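Local coordinates for 6-phosphogluconate dehydrogenase, NAD-binding (Geobacter metallireducens, PDB 3PEF), which probably reduces succinic semialdehyde to gamma-hydroxybutyrate, binding NADP as its cofactor, at residues A[16-21]-A[41-46]; A[26-31]-A[56-61]; A[181-186]-A[263-268]. The protein carries 2 engineered substitutions. All blocks are in the same frame, centred on the assembly; numbering follows the deposited sequence.

Overall arrangement
Contacts 1 and 2 belong to the Rossmann-type NADP-binding domain, their centres 11 Å apart, and both involve the neighbourhood of strand 26-30: E46 of contact 1 pairs its backbone with V27 and I29 of contact 2. Contact 3 lies in the helical C-terminal domain, with its centre about 36 Å from that of contact 1, on the opposite side of the chain's centre. Contact 1 is partly buried, contacts 2 and 3 are buried. Contact 1 is aliphatic packing at a helix end; contact 2 joins a threonine to a cysteine while N31, just past the strand, grips the cofactor. Contact 3 packs an aromatic ring on a methionine and an alanine, with a salt bridge within helix 256-270 near a subunit interface.

Contact 1: residues A[16-21]-A[41-46]; sequences MAKNLV and AALGAE
The peptide carbonyl of L43 is met by V21, whose methyl CG1 lies 3.5 Å from L43 O; this peptide, linking L43 to G44, is the flat group here. The contact joins helix 11-22 of the Rossmann-type domain, which follows the glycine-rich NADP-binding turn, to the turn after helix 38-42. That helix is closed by a Schellman motif in which G44, with positive phi, returns its N to A41 O at 3.0 Å. The turn leads the chain back past helix 11-22 and into strand 46-47. V21 is forked over the bend: with CG1 anti to its own backbone N (chi1 176°), CG1 packs on L43 CB at 4.0 Å while the other methyl is left to A45. L43 points toward helix 11-22, and its CD1 touches K18 CG at 3.9 Å, the two side chains crossing at about a right angle. The charged end of K18 passes on to a salt bridge with E39, so the lysine serves both as apolar wall and as ion-pair partner. L40 of helix 38-42 touches A17, K18, V21 and A45. At buried A45, V21 CG2 rests 4.2 Å from CB.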
loop_
_atom_site.group_PDB
_atom_site.type_symbol
_atom_site.label_atom_id
_atom_site.label_comp_id
_atom_site.label_asym_id
_atom_site.label_seq_id
_atom_site.Cartn_x
_atom_site.Cartn_y
_atom_site.Cartn_z
ATOM N N MET A 16 -21.118 24.505 -17.340
ATOM C CA MET A 16 -21.560 25.490 -16.357
ATOM C C MET A 16 -21.884 26.844 -17.011
ATOM O O MET A 16 -22.921 27.450 -16.732
ATOM C CB MET A 16 -20.510 25.641 -15.255
ATOM C CG MET A 16 -20.311 24.341 -14.471
ATOM S SD MET A 16 -18.733 24.288 -13.602
ATOM C CE MET A 16 -19.143 25.269 -12.164
ATOM N N ALA A 17 -21.013 27.303 -17.905
ATOM C CA ALA A 17 -21.209 28.592 -18.570
ATOM C C ALA A 17 -22.470 28.608 -19.444
ATOM O O ALA A 17 -23.171 29.626 -19.521
ATOM C CB ALA A 17 -19.958 28.969 -19.401
ATOM N N LYS A 18 -22.749 27.478 -20.093
ATOM C CA LYS A 18 -23.927 27.322 -20.951
ATOM C C LYS A 18 -25.192 27.502 -20.146
ATOM O O LYS A 18 -26.172 28.070 -20.634
ATOM C CB LYS A 18 -23.963 25.919 -21.554
ATOM C CG LYS A 18 -24.198 25.864 -23.046
ATOM C CD LYS A 18 -22.980 25.278 -23.756
ATOM C CE LYS A 18 -23.184 23.807 -24.092
ATOM N NZ LYS A 18 -21.936 23.161 -24.607
ATOM N N ASN A 19 -25.180 26.965 -18.925
ATOM C CA ASN A 19 -26.304 27.122 -18.001
ATOM C C ASN A 19 -26.537 28.595 -17.637
ATOM O O ASN A 19 -27.676 29.054 -17.580
ATOM C CB ASN A 19 -26.132 26.220 -16.767
ATOM C CG ASN A 19 -26.497 24.765 -17.062
ATOM O OD1 ASN A 19 -27.218 24.495 -18.018
ATOM N ND2 ASN A 19 -26.001 23.827 -16.247
ATOM N N LEU A 20 -25.464 29.349 -17.428
ATOM C CA LEU A 20 -25.614 30.780 -17.195
ATOM C C LEU A 20 -26.177 31.447 -18.450
ATOM O O LEU A 20 -27.091 32.257 -18.374
ATOM C CB LEU A 20 -24.278 31.426 -16.789
ATOM C CG LEU A 20 -23.631 30.960 -15.477
ATOM C CD1 LEU A 20 -22.277 31.640 -15.252
ATOM C CD2 LEU A 20 -24.548 31.207 -14.286
ATOM N N VAL A 21 -25.641 31.099 -19.613
ATOM C CA VAL A 21 -26.173 31.640 -20.861
ATOM C C VAL A 21 -27.640 31.221 -21.104
ATOM O O VAL A 21 -28.477 32.050 -21.467
ATOM C CB VAL A 21 -25.285 31.291 -22.079
ATOM C CG1 VAL A 21 -25.940 31.795 -23.368
ATOM C CG2 VAL A 21 -23.885 31.899 -21.903
ATOM N N ALA A 41 -20.170 31.212 -27.892
ATOM C CA ALA A 41 -20.205 32.452 -28.668
ATOM C C ALA A 41 -21.454 32.515 -29.556
ATOM O O ALA A 41 -22.107 33.551 -29.651
ATOM C CB ALA A 41 -18.947 32.604 -29.503
ATOM N N ALA A 42 -21.788 31.401 -30.200
ATOM C CA ALA A 42 -22.942 31.387 -31.084
ATOM C C ALA A 42 -24.206 31.473 -30.256
ATOM O O ALA A 42 -25.260 31.823 -30.762
ATOM C CB ALA A 42 -22.956 30.136 -31.943
ATOM N N LEU A 43 -24.102 31.153 -28.974
ATOM C CA LEU A 43 -25.267 31.249 -28.097
ATOM C C LEU A 43 -25.433 32.653 -27.525
ATOM O O LEU A 43 -26.310 32.883 -26.694
ATOM C CB LEU A 43 -25.195 30.223 -26.969
ATOM C CG LEU A 43 -25.625 28.795 -27.297
ATOM C CD1 LEU A 43 -25.317 27.889 -26.125
ATOM C CD2 LEU A 43 -27.107 28.735 -27.654
ATOM N N GLY A 44 -24.577 33.577 -27.958
ATOM C CA GLY A 44 -24.660 34.967 -27.534
ATOM C C GLY A 44 -23.603 35.412 -26.529
ATOM O O GLY A 44 -23.494 36.605 -26.239
ATOM N N ALA A 45 -22.832 34.471 -25.984
ATOM C CA ALA A 45 -21.768 34.821 -25.043
ATOM C C ALA A 45 -20.741 35.695 -25.732
ATOM O O ALA A 45 -20.506 35.554 -26.934
ATOM C CB ALA A 45 -21.093 33.570 -24.488
ATOM N N GLU A 46 -20.112 36.575 -24.963
ATOM C CA GLU A 46 -19.110 37.497 -25.495
ATOM C C GLU A 46 -17.672 36.989 -25.268
ATOM O O GLU A 46 -17.312 36.632 -24.144
ATOM C CB GLU A 46 -19.282 38.871 -24.835
ATOM C CG GLU A 46 -18.233 39.906 -25.227
ATOM C CD GLU A 46 -18.364 41.207 -24.443
ATOM O OE1 GLU A 46 -19.242 41.284 -23.553
ATOM O OE2 GLU A 46 -17.591 42.154 -24.713
#

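Contact 2: residues A[26-31]-A[56-61]; sequences SVTIWN and ESCPVT. With NAP (NADP nicotinamide-adenine-dinucleotide phosphate), chain I.
T28 of strand 26-30 meets C58, in the loop that leads into strand 60-63, although these two strands are not neighbours in the sheet: the sulfur C58 SG lies 3.7 Å from T28 CB and equally far from T28 OG1, with strand 3-7 lying between strands 26-30 and 60-63. Both side chains point across toward each other. C58 leads out of helix 54-57, and its SG stands beside its own backbone N (chi1 -60°), which brings the sulfur onto the threonine's branch point. T28 OG1 makes a weak hydrogen bond to E46 OE1, while the exposed S57 hydrogen-bonds through OG to E53 O.

At the far end of strand 26-30 the work is polar. N31 holds the adenosine ribose and its 2'-phosphate with one amide: the hydroxyl O3B of NADP donates to N31 OD1 at 2.8 Å, and N31 ND2 donates to phosphate oxygen O3X at 2.8 Å, almost straight at 174°. Two backbone bonds also hold the amide: L9 N to OD1, and ND2 to S33 O. S33 and K36 bind NADP too, consistent with a pocket for the 2'-phosphate. W30 brings its ring edge to the adenine, CH2 lying 4.1 Å from C2A. A leucine in place of N31 would probably leave O3B and O3X without these mates and L9 N without its acceptor, letting the ribose shift.

In the fold, K3 of strand 3-7 packs against both T28 and C58, strand 46-47 flanks strand 26-30 on its other side, and V60 faces helix 141-154.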
loop_
_atom_site.group_PDB
_atom_site.type_symbol
_atom_site.label_atom_id
_atom_site.label_comp_id
_atom_site.label_asym_id
_atom_site.label_seq_id
_atom_site.Cartn_x
_atom_site.Cartn_y
_atom_site.Cartn_z
ATOM N N SER A 26 -25.864 37.611 -19.153
ATOM C CA SER A 26 -24.921 38.153 -20.106
ATOM C C SER A 26 -23.545 37.637 -19.674
ATOM O O SER A 26 -23.067 37.998 -18.605
ATOM C CB SER A 26 -24.999 39.683 -20.071
ATOM O OG SER A 26 -23.898 40.273 -20.723
ATOM N N VAL A 27 -22.931 36.768 -20.480
ATOM C CA VAL A 27 -21.707 36.065 -20.065
ATOM C C VAL A 27 -20.512 36.383 -20.985
ATOM O O VAL A 27 -20.604 36.256 -22.215
ATOM C CB VAL A 27 -21.928 34.517 -20.006
ATOM C CG1 VAL A 27 -20.725 33.820 -19.414
ATOM C CG2 VAL A 27 -23.173 34.168 -19.170
ATOM N N THR A 28 -19.417 36.824 -20.373
ATOM C CA THR A 28 -18.142 37.092 -21.054
ATOM C C THR A 28 -17.227 35.913 -20.723
ATOM O O THR A 28 -17.066 35.554 -19.551
ATOM C CB THR A 28 -17.485 38.418 -20.549
ATOM O OG1 THR A 28 -18.345 39.531 -20.826
ATOM C CG2 THR A 28 -16.129 38.657 -21.206
ATOM N N ILE A 29 -16.655 35.282 -21.744
ATOM C CA ILE A 29 -15.939 34.029 -21.527
ATOM C C ILE A 29 -14.540 34.053 -22.101
ATOM O O ILE A 29 -14.246 34.831 -23.015
ATOM C CB ILE A 29 -16.699 32.832 -22.133
ATOM C CG1 ILE A 29 -16.775 32.971 -23.657
ATOM C CG2 ILE A 29 -18.106 32.734 -21.513
ATOM C CD1 ILE A 29 -17.653 31.924 -24.318
ATOM N N TRP A 30 -13.693 33.185 -21.552
ATOM C CA TRP A 30 -12.309 33.029 -21.987
ATOM C C TRP A 30 -11.817 31.607 -21.736
ATOM O O TRP A 30 -12.106 31.006 -20.703
ATOM C CB TRP A 30 -11.373 33.976 -21.232
ATOM C CG TRP A 30 -9.922 33.796 -21.626
ATOM C CD1 TRP A 30 -9.272 34.423 -22.653
ATOM C CD2 TRP A 30 -8.960 32.924 -21.016
ATOM N NE1 TRP A 30 -7.962 34.013 -22.709
ATOM C CE2 TRP A 30 -7.745 33.086 -21.723
ATOM C CE3 TRP A 30 -9.008 32.015 -19.950
ATOM C CZ2 TRP A 30 -6.580 32.381 -21.387
ATOM C CZ3 TRP A 30 -7.847 31.310 -19.613
ATOM C CH2 TRP A 30 -6.648 31.498 -20.331
ATOM N N ASN A 31 -11.049 31.079 -22.678
ATOM C CA ASN A 31 -10.393 29.801 -22.480
ATOM C C ASN A 31 -9.029 29.885 -23.118
ATOM O O ASN A 31 -8.878 30.556 -24.140
ATOM C CB ASN A 31 -11.181 28.658 -23.137
ATOM C CG ASN A 31 -10.642 27.279 -22.736
ATOM O OD1 ASN A 31 -10.634 26.935 -21.557
ATOM N ND2 ASN A 31 -10.173 26.497 -23.716
ATOM N N GLU A 56 -12.023 42.622 -15.760
ATOM C CA GLU A 56 -12.126 44.077 -15.864
ATOM C C GLU A 56 -13.578 44.467 -15.998
ATOM O O GLU A 56 -14.009 45.494 -15.474
ATOM C CB GLU A 56 -11.375 44.602 -17.097
ATOM C CG GLU A 56 -9.900 44.817 -16.911
ATOM C CD GLU A 56 -9.575 46.081 -16.124
ATOM O OE1 GLU A 56 -10.494 46.899 -15.874
ATOM O OE2 GLU A 56 -8.390 46.248 -15.758
ATOM N N SER A 57 -14.334 43.631 -16.702
ATOM C CA SER A 57 -15.631 44.049 -17.199
ATOM C C SER A 57 -16.820 43.358 -16.548
ATOM O O SER A 57 -17.953 43.740 -16.812
ATOM C CB SER A 57 -15.694 43.853 -18.717
ATOM O OG SER A 57 -15.602 42.481 -19.044
ATOM N N CYS A 58 -16.570 42.348 -15.712
ATOM C CA CYS A 58 -17.652 41.626 -15.042
ATOM C C CYS A 58 -17.608 41.825 -13.530
ATOM O O CYS A 58 -16.535 41.876 -12.944
ATOM C CB CYS A 58 -17.608 40.130 -15.380
ATOM S SG CYS A 58 -17.767 39.781 -17.155
ATOM N N PRO A 59 -18.783 41.951 -12.895
ATOM C CA PRO A 59 -18.852 42.153 -11.444
ATOM C C PRO A 59 -18.419 40.889 -10.694
ATOM O O PRO A 59 -17.774 40.983 -9.660
ATOM C CB PRO A 59 -20.337 42.420 -11.198
ATOM C CG PRO A 59 -20.924 42.706 -12.548
ATOM C CD PRO A 59 -20.117 41.955 -13.523
ATOM N N VAL A 60 -18.777 39.726 -11.232
ATOM C CA VAL A 60 -18.419 38.439 -10.657
ATOM C C VAL A 60 -17.964 37.517 -11.778
ATOM O O VAL A 60 -18.652 37.400 -12.796
ATOM C CB VAL A 60 -19.639 37.779 -9.992
ATOM C CG1 VAL A 60 -19.275 36.395 -9.486
ATOM C CG2 VAL A 60 -20.170 38.673 -8.867
ATOM N N THR A 61 -16.817 36.864 -11.596
ATOM C CA THR A 61 -16.284 35.943 -12.607
ATOM C C THR A 61 -16.010 34.571 -11.994
ATOM O O THR A 61 -15.403 34.468 -10.922
ATOM C CB THR A 61 -14.976 36.487 -13.244
ATOM O OG1 THR A 61 -15.252 37.723 -13.926
ATOM C CG2 THR A 61 -14.408 35.474 -14.243
HETATM P PA NAP I . -10.886 19.689 -18.463
HETATM O O1A NAP I . -9.613 18.996 -18.760
HETATM O O2A NAP I . -11.988 19.409 -19.402
HETATM O O5B NAP I . -10.647 21.271 -18.394
HETATM C C5B NAP I . -9.464 21.794 -17.852
HETATM C C4B NAP I . -9.501 23.293 -18.092
HETATM O O4B NAP I . -8.341 23.863 -17.524
HETATM C C3B NAP I . -9.463 23.619 -19.582
HETATM O O3B NAP I . -10.258 24.770 -19.743
HETATM C C2B NAP I . -8.008 23.975 -19.805
HETATM O O2B NAP I . -7.764 24.843 -20.881
HETATM C C1B NAP I . -7.715 24.672 -18.489
HETATM N N9A NAP I . -6.267 24.790 -18.263
HETATM C C8A NAP I . -5.398 23.766 -17.978
HETATM N N7A NAP I . -4.156 24.287 -17.856
HETATM C C5A NAP I . -4.224 25.617 -18.071
HETATM C C6A NAP I . -3.255 26.606 -18.046
HETATM N N6A NAP I . -1.992 26.291 -17.790
HETATM N N1A NAP I . -3.614 27.902 -18.307
HETATM C C2A NAP I . -4.934 28.217 -18.575
HETATM N N3A NAP I . -5.898 27.226 -18.587
HETATM C C4A NAP I . -5.544 25.949 -18.331
HETATM O O3 NAP I . -11.304 19.242 -16.994
HETATM P PN NAP I . -12.601 19.570 -16.146
HETATM O O1N NAP I . -13.215 18.311 -15.694
HETATM O O2N NAP I . -13.446 20.573 -16.824
HETATM O O5D NAP I . -11.770 20.226 -14.931
HETATM C C5D NAP I . -11.979 21.519 -14.427
HETATM C C4D NAP I . -11.862 21.419 -12.907
HETATM O O4D NAP I . -13.004 20.831 -12.331
HETATM C C3D NAP I . -10.726 20.511 -12.483
HETATM O O3D NAP I . -10.163 21.127 -11.345
HETATM C C2D NAP I . -11.399 19.195 -12.127
HETATM O O2D NAP I . -10.648 18.500 -11.172
HETATM C C1D NAP I . -12.679 19.717 -11.523
HETATM N N1N NAP I . -13.855 18.820 -11.497
HETATM C C2N NAP I . -14.105 17.961 -12.527
HETATM C C3N NAP I . -15.245 17.161 -12.514
HETATM C C7N NAP I . -15.542 16.257 -13.673
HETATM O O7N NAP I . -16.386 15.186 -13.429
HETATM N N7N NAP I . -15.014 16.437 -14.895
HETATM C C4N NAP I . -16.146 17.232 -11.446
HETATM C C5N NAP I . -15.895 18.135 -10.416
HETATM C C6N NAP I . -14.755 18.938 -10.456
HETATM P P2B NAP I . -7.638 24.284 -22.407
HETATM O O1X NAP I . -6.874 25.357 -23.169
HETATM O O2X NAP I . -6.889 22.991 -22.381
HETATM O O3X NAP I . -9.009 24.058 -22.979
#

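Contact 3: residues A[181-186]-A[263-268]; sequences MMACFC and ELFKGA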
loop_
_atom_site.group_PDB
_atom_site.type_symbol
_atom_site.label_atom_id
_atom_site.label_comp_id
_atom_site.label_asym_id
_atom_site.label_seq_id
_atom_site.Cartn_x
_atom_site.Cartn_y
_atom_site.Cartn_z
ATOM N N MET A 181 -12.701 4.445 -3.388
ATOM C CA MET A 181 -13.799 3.516 -3.637
ATOM C C MET A 181 -13.873 3.042 -5.090
ATOM O O MET A 181 -14.181 1.880 -5.329
ATOM C CB MET A 181 -15.150 3.948 -3.021
ATOM C CG MET A 181 -15.860 5.112 -3.627
ATOM S SD MET A 181 -17.168 5.691 -2.479
ATOM C CE MET A 181 -18.543 4.633 -2.939
ATOM N N MET A 182 -13.531 3.901 -6.052
ATOM C CA MET A 182 -13.419 3.449 -7.444
ATOM C C MET A 182 -12.337 2.361 -7.583
ATOM O O MET A 182 -12.549 1.308 -8.214
ATOM C CB MET A 182 -13.148 4.627 -8.395
ATOM C CG MET A 182 -13.007 4.234 -9.879
ATOM S SD MET A 182 -14.497 3.466 -10.582
ATOM C CE MET A 182 -15.600 4.875 -10.581
ATOM N N ALA A 183 -11.184 2.605 -6.973
ATOM C CA ALA A 183 -10.091 1.637 -7.021
ATOM C C ALA A 183 -10.532 0.291 -6.432
ATOM O O ALA A 183 -10.274 -0.768 -7.012
ATOM C CB ALA A 183 -8.867 2.172 -6.287
ATOM N N CYS A 184 -11.216 0.335 -5.294
ATOM C CA CYS A 184 -11.650 -0.893 -4.644
ATOM C C CYS A 184 -12.707 -1.609 -5.480
ATOM O O CYS A 184 -12.660 -2.819 -5.638
ATOM C CB CYS A 184 -12.192 -0.593 -3.243
ATOM S SG CYS A 184 -10.884 -0.088 -2.115
ATOM N N PHE A 185 -13.659 -0.837 -6.001
ATOM C CA PHE A 185 -14.758 -1.349 -6.806
ATOM C C PHE A 185 -14.196 -2.104 -8.015
ATOM O O PHE A 185 -14.617 -3.218 -8.316
ATOM C CB PHE A 185 -15.617 -0.153 -7.242
ATOM C CG PHE A 185 -16.803 -0.496 -8.126
ATOM C CD1 PHE A 185 -17.776 -1.396 -7.708
ATOM C CD2 PHE A 185 -16.976 0.154 -9.347
ATOM C CE1 PHE A 185 -18.887 -1.675 -8.505
ATOM C CE2 PHE A 185 -18.086 -0.121 -10.170
ATOM C CZ PHE A 185 -19.039 -1.037 -9.749
ATOM N N CYS A 186 -13.223 -1.498 -8.689
ATOM C CA CYS A 186 -12.607 -2.112 -9.854
ATOM C C CYS A 186 -11.820 -3.377 -9.505
ATOM O O CYS A 186 -11.889 -4.361 -10.226
ATOM C CB CYS A 186 -11.729 -1.102 -10.595
ATOM S SG CYS A 186 -12.689 0.229 -11.374
ATOM N N GLU A 263 -1.220 5.787 -6.243
ATOM C CA GLU A 263 -0.253 5.090 -7.076
ATOM C C GLU A 263 -0.936 4.295 -8.208
ATOM O O GLU A 263 -0.463 4.310 -9.340
ATOM C CB GLU A 263 0.679 4.219 -6.236
ATOM C CG GLU A 263 1.454 5.033 -5.165
ATOM C CD GLU A 263 2.208 6.237 -5.754
ATOM O OE1 GLU A 263 2.965 6.066 -6.743
ATOM O OE2 GLU A 263 2.051 7.361 -5.224
ATOM N N LEU A 264 -2.045 3.620 -7.909
ATOM C CA LEU A 264 -2.787 2.889 -8.944
ATOM C C LEU A 264 -3.315 3.827 -10.044
ATOM O O LEU A 264 -3.281 3.496 -11.231
ATOM C CB LEU A 264 -3.929 2.067 -8.324
ATOM C CG LEU A 264 -3.482 1.028 -7.277
ATOM C CD1 LEU A 264 -4.643 0.531 -6.416
ATOM C CD2 LEU A 264 -2.750 -0.136 -7.934
ATOM N N PHE A 265 -3.804 5.002 -9.665
ATOM C CA PHE A 265 -4.239 5.940 -10.701
ATOM C C PHE A 265 -3.065 6.421 -11.543
ATOM O O PHE A 265 -3.205 6.622 -12.756
ATOM C CB PHE A 265 -5.064 7.086 -10.123
ATOM C CG PHE A 265 -6.513 6.723 -9.937
ATOM C CD1 PHE A 265 -7.006 6.390 -8.688
ATOM C CD2 PHE A 265 -7.373 6.662 -11.035
ATOM C CE1 PHE A 265 -8.348 6.043 -8.520
ATOM C CE2 PHE A 265 -8.714 6.304 -10.881
ATOM C CZ PHE A 265 -9.201 5.995 -9.617
ATOM N N LYS A 266 -1.906 6.577 -10.907
ATOM C CA LYS A 266 -0.689 6.917 -11.652
ATOM C C LYS A 266 -0.373 5.833 -12.666
ATOM O O LYS A 266 0.095 6.119 -13.777
ATOM C CB LYS A 266 0.515 7.102 -10.720
ATOM C CG LYS A 266 0.545 8.404 -9.912
ATOM C CD LYS A 266 1.726 8.392 -8.917
ATOM C CE LYS A 266 1.692 9.596 -7.980
ATOM N NZ LYS A 266 2.847 9.612 -6.994
ATOM N N GLY A 267 -0.612 4.587 -12.276
ATOM C CA GLY A 267 -0.365 3.468 -13.165
ATOM C C GLY A 267 -1.268 3.570 -14.381
ATOM O O GLY A 267 -0.837 3.361 -15.524
ATOM N N ALA A 268 -2.532 3.897 -14.139
ATOM C CA ALA A 268 -3.463 4.104 -15.235
ATOM C C ALA A 268 -3.022 5.245 -16.155
ATOM O O ALA A 268 -3.185 5.149 -17.368
ATOM C CB ALA A 268 -4.894 4.330 -14.719
#
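Apolar packing carries the contact between M182, A183 and F265, all buried. The M182 methylene CG comes to the edge of the F265 ring, near the ring plane, 4.2 Å from CZ. A183 CB stands 4.5 Å from F265 CE1, a looser touch that the small alanine makes with its single methyl. Beyond CG the methionine turns off: with CG anti to the backbone N (chi1 180°) and a bend at chi2 of 61°, its end leads away from the ring; the M182 side chain also touches M215, K219 and F278. M237 and L241 of helix 234-251 pack on the same phenylalanine, which thus lies between helix 166-194 and helix 234-251. L264 packs on Y285 and on V256 of a neighbouring subunit.

Charge lies on another side of helix 256-270. K266 NZ forms a salt bridge with E263 OE2 at 3.0 Å, one turn back, meeting the oxygen on its syn side and 18° out of the carboxylate plane. Both residues are buried, and another neighbouring subunit adds partners: its L255 N donates to E263 OE1, and its V245 O takes a weak bond from K266 NZ. The mutual pairing probably keeps both groups ionised despite the burial.

Aromatic stacking marks the far flank, where F185 stacks with F216.

Helix 256-270 thus packs on the long helix 166-194, which also carries the predicted active-site K171, in the all-helical C-terminal domain characteristic of the beta-hydroxyacid dehydrogenases.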